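Local coordinates for protein aldo-keto reductase AKR2E4 (Bombyx mori, PDB 3WCZ) that reduces 3-dehydroecdysone and some other carbonyl compounds with NADPH as cosubstrate, and may take part in regulating moulting in the silkworm, at residues Glu81-Thr86 / Ile114-Ile119; Ile155-Phe160 / Ile174-Asn179. All blocks are in the same frame, centred on the assembly; numbering follows the deposited sequence.

Contact 1: Glu81-Thr86 / Ile114-Ile119; sequences ELFVTT and IDLYLI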
ATOM      1  N   GLU A  81      -6.667 -17.419  -5.327  1.00 10.98           N
ATOM      2  CA  GLU A  81      -5.483 -17.397  -4.490  1.00 10.21           C
ATOM      3  C   GLU A  81      -4.798 -16.040  -4.442  1.00  9.86           C
ATOM      4  O   GLU A  81      -3.907 -15.829  -3.614  1.00 11.06           O
ATOM      5  CB  GLU A  81      -4.499 -18.461  -4.983  1.00 10.41           C
ATOM      6  CG  GLU A  81      -4.987 -19.869  -4.692  1.00 13.84           C
ATOM      7  CD  GLU A  81      -4.169 -20.971  -5.332  1.00 17.58           C
ATOM      8  OE1 GLU A  81      -3.457 -20.763  -6.327  1.00 15.13           O
ATOM      9  OE2 GLU A  81      -4.282 -22.111  -4.810  1.00 26.57           O
ATOM     10  N   LEU A  82      -5.153 -15.131  -5.357  1.00  9.62           N
ATOM     11  CA  LEU A  82      -4.549 -13.803  -5.401  1.00 10.08           C
ATOM     12  C   LEU A  82      -5.415 -12.781  -4.703  1.00  8.54           C
ATOM     13  O   LEU A  82      -6.631 -12.858  -4.762  1.00  9.45           O
ATOM     14  CB  LEU A  82      -4.336 -13.349  -6.833  1.00 11.03           C
ATOM     15  CG  LEU A  82      -3.320 -14.092  -7.655  1.00 11.08           C
ATOM     16  CD1 LEU A  82      -3.347 -13.601  -9.105  1.00 13.80           C
ATOM     17  CD2 LEU A  82      -1.944 -13.907  -7.050  1.00 12.94           C
ATOM     18  N   PHE A  83      -4.768 -11.800  -4.093  1.00  7.95           N
ATOM     19  CA  PHE A  83      -5.397 -10.647  -3.473  1.00  8.58           C
ATOM     20  C   PHE A  83      -4.909  -9.414  -4.223  1.00  7.48           C
ATOM     21  O   PHE A  83      -3.728  -9.089  -4.152  1.00  8.24           O
ATOM     22  CB  PHE A  83      -5.000 -10.585  -1.993  1.00  8.14           C
ATOM     23  CG  PHE A  83      -5.827  -9.650  -1.175  1.00  7.60           C
ATOM     24  CD1 PHE A  83      -5.670  -8.279  -1.287  1.00  7.93           C
ATOM     25  CD2 PHE A  83      -6.810 -10.129  -0.321  1.00  8.46           C
ATOM     26  CE1 PHE A  83      -6.469  -7.409  -0.528  1.00  7.60           C
ATOM     27  CE2 PHE A  83      -7.601  -9.264   0.402  1.00  8.71           C
ATOM     28  CZ  PHE A  83      -7.442  -7.911   0.296  1.00  8.93           C
ATOM     29  N   VAL A  84      -5.789  -8.757  -4.967  1.00  8.25           N
ATOM     30  CA  VAL A  84      -5.418  -7.599  -5.751  1.00  7.36           C
ATOM     31  C   VAL A  84      -6.075  -6.381  -5.116  1.00  7.27           C
ATOM     32  O   VAL A  84      -7.289  -6.355  -4.893  1.00  8.05           O
ATOM     33  CB  VAL A  84      -5.827  -7.771  -7.219  1.00  9.27           C
ATOM     34  CG1 VAL A  84      -5.198  -6.657  -8.060  1.00 10.48           C
ATOM     35  CG2 VAL A  84      -5.373  -9.101  -7.746  1.00  9.99           C
ATOM     36  N   THR A  85      -5.266  -5.357  -4.904  1.00  7.21           N
ATOM     37  CA  THR A  85      -5.659  -4.076  -4.346  1.00  7.63           C
ATOM     38  C   THR A  85      -5.481  -2.988  -5.393  1.00  7.42           C
ATOM     39  O   THR A  85      -4.410  -2.871  -5.982  1.00  7.66           O
ATOM     40  CB  THR A  85      -4.799  -3.730  -3.120  1.00  6.65           C
ATOM     41  OG1 THR A  85      -5.047  -4.702  -2.115  1.00  8.10           O
ATOM     42  CG2 THR A  85      -5.112  -2.366  -2.552  1.00  7.76           C
ATOM     43  N   THR A  86      -6.514  -2.178  -5.636  1.00  7.10           N
ATOM     44  CA  THR A  86      -6.360  -0.979  -6.447  1.00  7.25           C
ATOM     45  C   THR A  86      -7.112   0.175  -5.785  1.00  7.78           C
ATOM     46  O   THR A  86      -7.700   0.012  -4.708  1.00  6.61           O
ATOM     47  CB  THR A  86      -6.692  -1.188  -7.922  1.00  7.87           C
ATOM     48  OG1 THR A  86      -6.109  -0.097  -8.633  1.00  8.35           O
ATOM     49  CG2 THR A  86      -8.189  -1.310  -8.182  1.00  9.07           C
ATOM     50  N   ILE A 114     -12.276  -6.993  -7.562  1.00  8.09           N
ATOM     51  CA  ILE A 114     -11.063  -6.602  -6.857  1.00  8.92           C
ATOM     52  C   ILE A 114     -11.190  -7.078  -5.413  1.00  9.25           C
ATOM     53  O   ILE A 114     -12.285  -7.116  -4.845  1.00  9.08           O
ATOM     54  CB  ILE A 114     -10.851  -5.048  -6.937  1.00  8.73           C
ATOM     55  CG1 ILE A 114      -9.392  -4.673  -6.680  1.00  8.05           C
ATOM     56  CG2 ILE A 114     -11.747  -4.295  -5.985  1.00  9.09           C
ATOM     57  CD1 ILE A 114      -8.515  -4.974  -7.829  1.00 10.49           C
ATOM     58  N   ASP A 115     -10.080  -7.486  -4.813  1.00  8.04           N
ATOM     59  CA  ASP A 115     -10.118  -7.934  -3.424  1.00  7.33           C
ATOM     60  C   ASP A 115     -10.220  -6.765  -2.473  1.00  8.06           C
ATOM     61  O   ASP A 115     -10.920  -6.836  -1.471  1.00  8.96           O
ATOM     62  CB  ASP A 115      -8.887  -8.795  -3.138  1.00  8.53           C
ATOM     63  CG  ASP A 115      -8.914 -10.055  -3.925  1.00  8.32           C
ATOM     64  OD1 ASP A 115      -9.575 -11.026  -3.448  1.00  9.44           O
ATOM     65  OD2 ASP A 115      -8.367 -10.074  -5.047  1.00  8.88           O
ATOM     66  N   LEU A 116      -9.549  -5.656  -2.789  1.00  7.73           N
ATOM     67  CA  LEU A 116      -9.577  -4.462  -1.942  1.00  7.53           C
ATOM     68  C   LEU A 116      -9.578  -3.244  -2.838  1.00  7.86           C
ATOM     69  O   LEU A 116      -8.712  -3.084  -3.677  1.00  8.16           O
ATOM     70  CB  LEU A 116      -8.349  -4.430  -1.020  1.00  7.05           C
ATOM     71  CG  LEU A 116      -8.233  -3.234  -0.092  1.00  7.50           C
ATOM     72  CD1 LEU A 116      -9.396  -3.060   0.829  1.00  8.07           C
ATOM     73  CD2 LEU A 116      -6.965  -3.400   0.716  1.00  7.59           C
ATOM     74  N   TYR A 117     -10.583  -2.397  -2.661  1.00  7.56           N
ATOM     75  CA  TYR A 117     -10.645  -1.091  -3.317  1.00  7.36           C
ATOM     76  C   TYR A 117     -10.483  -0.015  -2.265  1.00  6.66           C
ATOM     77  O   TYR A 117     -11.144  -0.033  -1.223  1.00  6.99           O
ATOM     78  CB  TYR A 117     -11.969  -0.921  -4.026  1.00  7.03           C
ATOM     79  CG  TYR A 117     -11.996   0.094  -5.137  1.00  7.79           C
ATOM     80  CD1 TYR A 117     -10.928   0.252  -6.000  1.00  7.86           C
ATOM     81  CD2 TYR A 117     -13.120   0.870  -5.378  1.00  9.39           C
ATOM     82  CE1 TYR A 117     -10.970   1.148  -7.054  1.00  8.97           C
ATOM     83  CE2 TYR A 117     -13.169   1.774  -6.422  1.00  8.01           C
ATOM     84  CZ  TYR A 117     -12.090   1.903  -7.259  1.00  7.03           C
ATOM     85  OH  TYR A 117     -12.187   2.790  -8.315  1.00  8.73           O
ATOM     86  N   LEU A 118      -9.574   0.929  -2.528  1.00  7.18           N
ATOM     87  CA  LEU A 118      -9.261   2.019  -1.612  1.00  6.98           C
ATOM     88  C   LEU A 118      -9.574   3.370  -2.207  1.00  6.28           C
ATOM     89  O   LEU A 118      -9.265   3.614  -3.381  1.00  7.21           O
ATOM     90  CB  LEU A 118      -7.766   2.015  -1.281  1.00  7.93           C
ATOM     91  CG  LEU A 118      -7.227   0.726  -0.653  1.00  6.72           C
ATOM     92  CD1 LEU A 118      -5.728   0.861  -0.438  1.00  8.66           C
ATOM     93  CD2 LEU A 118      -7.894   0.399   0.644  1.00  7.17           C
ATOM     94  N   ILE A 119     -10.085   4.272  -1.375  1.00  6.30           N
ATOM     95  CA  ILE A 119     -10.103   5.672  -1.750  1.00  7.12           C
ATOM     96  C   ILE A 119      -8.651   6.160  -1.640  1.00  7.40           C
ATOM     97  O   ILE A 119      -8.063   6.099  -0.551  1.00  7.69           O
ATOM     98  CB  ILE A 119     -11.000   6.512  -0.819  1.00  7.91           C
ATOM     99  CG1 ILE A 119     -12.434   5.973  -0.795  1.00  7.86           C
ATOM    100  CG2 ILE A 119     -10.956   7.981  -1.260  1.00  9.14           C
ATOM    101  CD1 ILE A 119     -13.369   6.852   0.042  1.00  9.30           C
TER
HETATM  102  O   HOH W   1      -9.407 -13.484  -4.474  1.00 10.95           O
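Carboxylate oxygen OD2 of Asp115 is held by two donors: the backbone N of Val84 donates to it at 2.9 Å in a nearly straight bond (167°), arriving from above the carboxylate plane, and Arg79 forms a salt bridge with the same atom. A water joins the other oxygen, OD1, to Leu82 O. CG beside the backbone N (chi1 -66°) turns the carboxylate back toward Val84 N. Asp115 CB lies over the centre of the Phe83 ring, 3.5 Å from the centroid, a CH-pi contact only 2° off the ring normal. Beyond this corner the chains run as neighbouring parallel strands of the TIM barrel, joined through helix 95-109 in a beta-alpha-beta crossover. Val84 O receives Leu116 N at 3.2 Å and, weakly, Asp115 N; Leu116 O then takes Thr86 N, and Thr86 O takes Leu118 N at 3.0 Å. On one face of the sheet Leu116 CB meets Phe83 CE1 at 3.6 Å and lies against Thr85, whose OG1 is hydrogen-bonded to His51. On the other, Thr86 CG2 fits between Ile114 CD1 (3.7 Å) and Tyr117 CD1, while its hydroxyl bonds to Glu61.

Contact 2: Ile155-Phe160 / Ile174-Asn179; sequences IGVSNF and IRPVIN. With NAP (NADP nicotinamide-adenine-dinucleotide phosphate), chain B; EDO (1,2-ethanediol), chain C; EDO (1,2-ethanediol), chain F.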
ATOM      1  N   ILE A 155     -13.414  -2.978   1.221  1.00  6.34           N
ATOM      2  CA  ILE A 155     -13.228  -1.571   0.936  1.00  7.55           C
ATOM      3  C   ILE A 155     -12.452  -0.897   2.056  1.00  7.40           C
ATOM      4  O   ILE A 155     -12.594  -1.227   3.227  1.00  7.46           O
ATOM      5  CB  ILE A 155     -14.584  -0.835   0.662  1.00  7.83           C
ATOM      6  CG1 ILE A 155     -15.593  -1.048   1.804  1.00  8.43           C
ATOM      7  CG2 ILE A 155     -15.138  -1.280  -0.683  1.00  9.28           C
ATOM      8  CD1 ILE A 155     -16.830  -0.182   1.601  1.00  9.58           C
ATOM      9  N   GLY A 156     -11.586   0.045   1.680  1.00  6.92           N
ATOM     10  CA  GLY A 156     -10.830   0.814   2.651  1.00  7.48           C
ATOM     11  C   GLY A 156     -10.407   2.155   2.092  1.00  6.13           C
ATOM     12  O   GLY A 156     -10.923   2.626   1.059  1.00  7.28           O
ATOM     13  N   VAL A 157      -9.488   2.790   2.804  1.00  7.17           N
ATOM     14  CA  VAL A 157      -9.055   4.125   2.443  1.00  7.26           C
ATOM     15  C   VAL A 157      -7.538   4.224   2.471  1.00  6.61           C
ATOM     16  O   VAL A 157      -6.836   3.299   2.927  1.00  7.06           O
ATOM     17  CB  VAL A 157      -9.697   5.189   3.388  1.00  7.73           C
ATOM     18  CG1 VAL A 157     -11.209   5.169   3.259  1.00  8.91           C
ATOM     19  CG2 VAL A 157      -9.228   5.012   4.858  1.00  7.79           C
ATOM     20  N   SER A 158      -7.032   5.354   1.993  1.00  6.96           N
ATOM     21  CA  SER A 158      -5.601   5.603   1.999  1.00  5.98           C
ATOM     22  C   SER A 158      -5.396   7.089   2.274  1.00  6.54           C
ATOM     23  O   SER A 158      -6.207   7.932   1.843  1.00  7.08           O
ATOM     24  CB  SER A 158      -5.037   5.202   0.637  1.00  6.38           C
ATOM     25  OG  SER A 158      -3.626   5.320   0.563  1.00  8.05           O
ATOM     26  N   ASN A 159      -4.324   7.420   2.974  1.00  7.43           N
ATOM     27  CA  ASN A 159      -3.985   8.806   3.261  1.00  6.66           C
ATOM     28  C   ASN A 159      -5.070   9.522   4.061  1.00  7.07           C
ATOM     29  O   ASN A 159      -5.233  10.738   3.949  1.00  8.36           O
ATOM     30  CB  ASN A 159      -3.658   9.578   1.984  1.00  7.48           C
ATOM     31  CG  ASN A 159      -2.497   8.989   1.247  1.00  8.40           C
ATOM     32  OD1 ASN A 159      -2.619   8.398   0.151  1.00  9.80           O
ATOM     33  ND2 ASN A 159      -1.349   9.150   1.821  1.00  7.44           N
ATOM     34  N   PHE A 160      -5.761   8.789   4.926  1.00  7.80           N
ATOM     35  CA  PHE A 160      -6.699   9.412   5.856  1.00  8.21           C
ATOM     36  C   PHE A 160      -6.030   9.652   7.207  1.00  8.00           C
ATOM     37  O   PHE A 160      -5.382   8.755   7.761  1.00  8.31           O
ATOM     38  CB  PHE A 160      -7.961   8.564   6.090  1.00  8.18           C
ATOM     39  CG  PHE A 160      -9.027   8.724   5.025  1.00  8.50           C
ATOM     40  CD1 PHE A 160      -8.717   8.637   3.678  1.00  8.53           C
ATOM     41  CD2 PHE A 160     -10.361   8.904   5.380  1.00  9.58           C
ATOM     42  CE1 PHE A 160      -9.702   8.760   2.721  1.00  9.20           C
ATOM     43  CE2 PHE A 160     -11.349   9.047   4.408  1.00  9.44           C
ATOM     44  CZ  PHE A 160     -11.028   8.957   3.100  1.00 10.11           C
ATOM     45  N   ILE A 174     -20.295   0.700   7.372  1.00 14.63           N
ATOM     46  CA  ILE A 174     -19.153  -0.188   7.418  1.00 15.90           C
ATOM     47  C   ILE A 174     -17.848   0.579   7.445  1.00 14.12           C
ATOM     48  O   ILE A 174     -17.622   1.415   6.575  1.00 13.07           O
ATOM     49  CB  ILE A 174     -19.202  -1.087   6.257  1.00 13.71           C
ATOM     50  CG1 ILE A 174     -17.963  -1.977   6.236  1.00 19.96           C
ATOM     51  CG2 ILE A 174     -19.252  -0.356   5.022  1.00 15.09           C
ATOM     52  CD1 ILE A 174     -18.137  -3.174   5.342  1.00 27.34           C
ATOM     53  N   ARG A 175     -16.990   0.321   8.424  1.00 15.14           N
ATOM     54  CA  ARG A 175     -15.728   1.044   8.488  1.00 15.86           C
ATOM     55  C   ARG A 175     -14.727   0.383   7.534  1.00 10.35           C
ATOM     56  O   ARG A 175     -14.909  -0.752   7.078  1.00 10.93           O
ATOM     57  CB  ARG A 175     -15.175   1.165   9.913  1.00 18.80           C
ATOM     58  CG  ARG A 175     -14.566  -0.072  10.425  1.00 14.37           C
ATOM     59  CD  ARG A 175     -14.269  -0.008  11.923  1.00 13.84           C
ATOM     60  NE  ARG A 175     -15.495   0.235  12.698  1.00 10.59           N
ATOM     61  CZ  ARG A 175     -15.541   0.449  14.006  1.00 11.54           C
ATOM     62  NH1 ARG A 175     -14.442   0.471  14.743  1.00 13.63           N
ATOM     63  NH2 ARG A 175     -16.714   0.658  14.575  1.00 11.57           N
ATOM     64  N   PRO A 176     -13.723   1.154   7.144  1.00 11.45           N
ATOM     65  CA  PRO A 176     -12.719   0.617   6.248  1.00  7.98           C
ATOM     66  C   PRO A 176     -12.030  -0.590   6.863  1.00  8.38           C
ATOM     67  O   PRO A 176     -11.844  -0.643   8.092  1.00 10.59           O
ATOM     68  CB  PRO A 176     -11.757   1.796   6.059  1.00 11.20           C
ATOM     69  CG  PRO A 176     -12.062   2.737   7.111  1.00 16.14           C
ATOM     70  CD  PRO A 176     -13.458   2.550   7.508  1.00 13.09           C
ATOM     71  N   VAL A 177     -11.661  -1.565   6.042  1.00  8.67           N
ATOM     72  CA  VAL A 177     -10.830  -2.678   6.529  1.00  8.49           C
ATOM     73  C   VAL A 177      -9.386  -2.248   6.755  1.00  8.07           C
ATOM     74  O   VAL A 177      -8.707  -2.815   7.602  1.00  8.65           O
ATOM     75  CB  VAL A 177     -10.808  -3.895   5.576  1.00  8.50           C
ATOM     76  CG1 VAL A 177     -12.177  -4.548   5.490  1.00 11.89           C
ATOM     77  CG2 VAL A 177     -10.303  -3.523   4.175  1.00 10.19           C
ATOM     78  N   ILE A 178      -8.966  -1.213   6.020  1.00  7.42           N
ATOM     79  CA  ILE A 178      -7.578  -0.790   5.918  1.00  7.29           C
ATOM     80  C   ILE A 178      -7.497   0.708   5.733  1.00  6.59           C
ATOM     81  O   ILE A 178      -8.343   1.294   5.076  1.00  7.72           O
ATOM     82  CB  ILE A 178      -6.901  -1.502   4.721  1.00  9.93           C
ATOM     83  CG1 ILE A 178      -6.418  -2.880   5.207  1.00 15.55           C
ATOM     84  CG2 ILE A 178      -5.710  -0.674   4.116  1.00  9.29           C
ATOM     85  CD1 ILE A 178      -6.113  -3.859   4.144  1.00 20.15           C
ATOM     86  N   ASN A 179      -6.453   1.301   6.312  1.00  7.31           N
ATOM     87  CA  ASN A 179      -5.965   2.627   5.975  1.00  7.40           C
ATOM     88  C   ASN A 179      -4.543   2.437   5.480  1.00  7.46           C
ATOM     89  O   ASN A 179      -3.680   1.963   6.244  1.00  7.77           O
ATOM     90  CB  ASN A 179      -6.060   3.590   7.176  1.00  8.51           C
ATOM     91  CG  ASN A 179      -5.722   5.046   6.819  1.00  7.21           C
ATOM     92  OD1 ASN A 179      -5.771   5.446   5.661  1.00  7.50           O
ATOM     93  ND2 ASN A 179      -5.470   5.854   7.846  1.00  8.42           N
TER
HETATM   94  PA  NAP B 401       9.563   1.608  -1.748  1.00  7.92           P
HETATM   95  O1A NAP B 401       9.041   0.234  -1.805  1.00  9.16           O
HETATM   96  O2A NAP B 401       9.512   2.432  -0.555  1.00  8.11           O
HETATM   97  O5B NAP B 401      10.997   1.744  -2.348  1.00  8.86           O
HETATM   98  C5B NAP B 401      11.322   1.189  -3.587  1.00  9.54           C
HETATM   99  C4B NAP B 401      12.788   1.330  -3.965  1.00  8.79           C
HETATM  100  O4B NAP B 401      13.583   0.464  -3.131  1.00 10.31           O
HETATM  101  C3B NAP B 401      13.140   1.027  -5.371  1.00 10.82           C
HETATM  102  O3B NAP B 401      14.137   1.943  -5.755  1.00 11.36           O
HETATM  103  C2B NAP B 401      13.640  -0.335  -5.298  1.00  9.96           C
HETATM  104  O2B NAP B 401      14.521  -0.690  -6.345  1.00 10.80           O
HETATM  105  C1B NAP B 401      14.338  -0.381  -3.964  1.00 11.14           C
HETATM  106  N9A NAP B 401      14.388  -1.664  -3.295  1.00 10.79           N
HETATM  107  C8A NAP B 401      13.379  -2.557  -3.229  1.00  9.16           C
HETATM  108  N7A NAP B 401      13.687  -3.574  -2.450  1.00 10.16           N
HETATM  109  C5A NAP B 401      14.956  -3.359  -1.982  1.00 11.09           C
HETATM  110  C6A NAP B 401      15.804  -4.077  -1.133  1.00 11.83           C
HETATM  111  N6A NAP B 401      15.484  -5.313  -0.564  1.00 13.84           N
HETATM  112  N1A NAP B 401      17.012  -3.537  -0.892  1.00 15.35           N
HETATM  113  C2A NAP B 401      17.364  -2.366  -1.421  1.00 13.05           C
HETATM  114  N3A NAP B 401      16.572  -1.642  -2.230  1.00 13.04           N
HETATM  115  C4A NAP B 401      15.356  -2.140  -2.498  1.00 11.35           C
HETATM  116  O3  NAP B 401       8.796   2.406  -2.932  1.00  9.84           O
HETATM  117  PN  NAP B 401       7.448   3.224  -3.162  1.00  8.29           P
HETATM  118  O1N NAP B 401       7.082   2.956  -4.576  1.00  9.32           O
HETATM  119  O2N NAP B 401       7.684   4.626  -2.723  1.00  9.53           O
HETATM  120  O5D NAP B 401       6.357   2.616  -2.179  1.00  7.70           O
HETATM  121  C5D NAP B 401       5.956   1.291  -2.287  1.00  8.81           C
HETATM  122  C4D NAP B 401       4.538   1.071  -2.833  1.00  7.95           C
HETATM  123  O4D NAP B 401       3.562   1.618  -1.966  1.00  8.14           O
HETATM  124  C3D NAP B 401       4.256   1.739  -4.140  1.00  6.71           C
HETATM  125  O3D NAP B 401       4.912   1.117  -5.227  1.00  7.48           O
HETATM  126  C2D NAP B 401       2.810   1.706  -4.178  1.00  8.19           C
HETATM  127  O2D NAP B 401       2.346   0.416  -4.459  1.00  7.76           O
HETATM  128  C1D NAP B 401       2.475   2.111  -2.759  1.00  8.41           C
HETATM  129  N1N NAP B 401       2.289   3.535  -2.460  1.00  8.48           N
HETATM  130  C2N NAP B 401       1.057   4.018  -2.214  1.00  7.55           C
HETATM  131  C3N NAP B 401       0.885   5.346  -1.917  1.00  9.28           C
HETATM  132  C7N NAP B 401      -0.496   5.787  -1.611  1.00  9.39           C
HETATM  133  O7N NAP B 401      -1.386   4.995  -1.218  1.00 10.19           O
HETATM  134  N7N NAP B 401      -0.714   7.118  -1.635  1.00  5.79           N
HETATM  135  C4N NAP B 401       1.969   6.244  -1.936  1.00  9.17           C
HETATM  136  C5N NAP B 401       3.252   5.734  -2.175  1.00  9.24           C
HETATM  137  C6N NAP B 401       3.360   4.372  -2.431  1.00  9.66           C
HETATM  138  P2B NAP B 401      14.280  -1.968  -7.280  1.00 11.61           P
HETATM  139  O1X NAP B 401      15.433  -1.882  -8.298  1.00 13.70           O
HETATM  140  O2X NAP B 401      14.415  -3.169  -6.449  1.00 11.72           O
HETATM  141  O3X NAP B 401      12.922  -1.807  -7.916  1.00 12.36           O
HETATM  142  C1  EDO C 402     -19.116  -0.351  11.650  1.00 16.39           C
HETATM  143  O1  EDO C 402     -18.150   0.694  11.867  1.00 14.50           O
HETATM  144  C2  EDO C 402     -18.396  -1.697  11.509  1.00 21.73           C
HETATM  145  O2  EDO C 402     -17.758  -1.750  10.215  1.00 18.65           O
HETATM  146  C1  EDO F 405      -1.914  10.253   7.288  1.00 21.32           C
HETATM  147  O1  EDO F 405      -0.522  10.558   7.485  1.00 17.16           O
HETATM  148  C2  EDO F 405      -2.421  10.964   6.071  1.00 20.54           C
HETATM  149  O2  EDO F 405      -1.585  10.701   4.934  1.00 15.57           O
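Asn179 spends both ends of its amide on Phe160. Its ND2 donates to Phe160 O at 2.9 Å, close to the amide's own plane, and its OD1 accepts a weak bond from Phe160 N at 3.4 Å. The amide crosses to the turn after strand 155-158 because its CG stands anti to the backbone N (chi1 -173°). With an alanine here, Phe160 N and O are likely to lose these side-chain partners, and the turn would probably be less firmly held. The same OD1 rests 3.6 Å from Val157 CG2, and Val157 CB lies over one face of the Phe160 ring, offset toward its rim.

Behind these side chains the backbones pair. Val157 N reaches Ile178 O at 3.0 Å, and Val177 N reaches Ile155 O, also at 3.0 Å. Strands 152-158 and 178-182 are adjacent and parallel in the (beta/alpha)8 barrel, with Val177 just ahead of the second and helix 162-170 connecting them. Segment 155-160 carries the coenzyme-binding Ser158 and Asn159 toward its C-terminal end, where TIM barrels place their active sites. There Asn159 OD1 accepts from the nicotinamide amide nitrogen N7N of NADP at 2.9 Å, and Ser158 OG lies at hydrogen-bonding distance from O7N. Second partners help to position both residues: Tyr206 bonds to Asn159 ND2, and Gln180 O to Ser158 OG.

Farther out, Pro176 CB packs 3.7 Å from Gly156 CA, where a side chain would run into Ile178 O. Trp140 of helix 136-148 touches Ile155, Val157 and Pro176. At the outer end, Ile174 CG2 meets Ile155 CD1 in a looser apolar contact, and Arg175 binds a 1,2-ethanediol, probably from the crystallisation liquor, through its backbone N and guanidinium edge.

From the N terminus, the chain first lays down 81-86, passes through helix 95-109 and returns as 114-119, where contact 1 closes that loop. Helix 136-148 follows before 155-160 begins; helix 162-170 then leads to 174-179, which closes contact 2. The two closures are in series, neither nested nor crossed, with centres about 12 Å apart. They adjoin because strands 114-119 and 152-158 are neighbours in the barrel: Gly156 N probably bonds to Tyr117 O at 2.9 Å, and Ile119 N to Gly156 O. Two successive beta-alpha-beta units thus become one continuous run of four parallel strands, linking the wall beside Asp53 to the nicotinamide end of the coenzyme site.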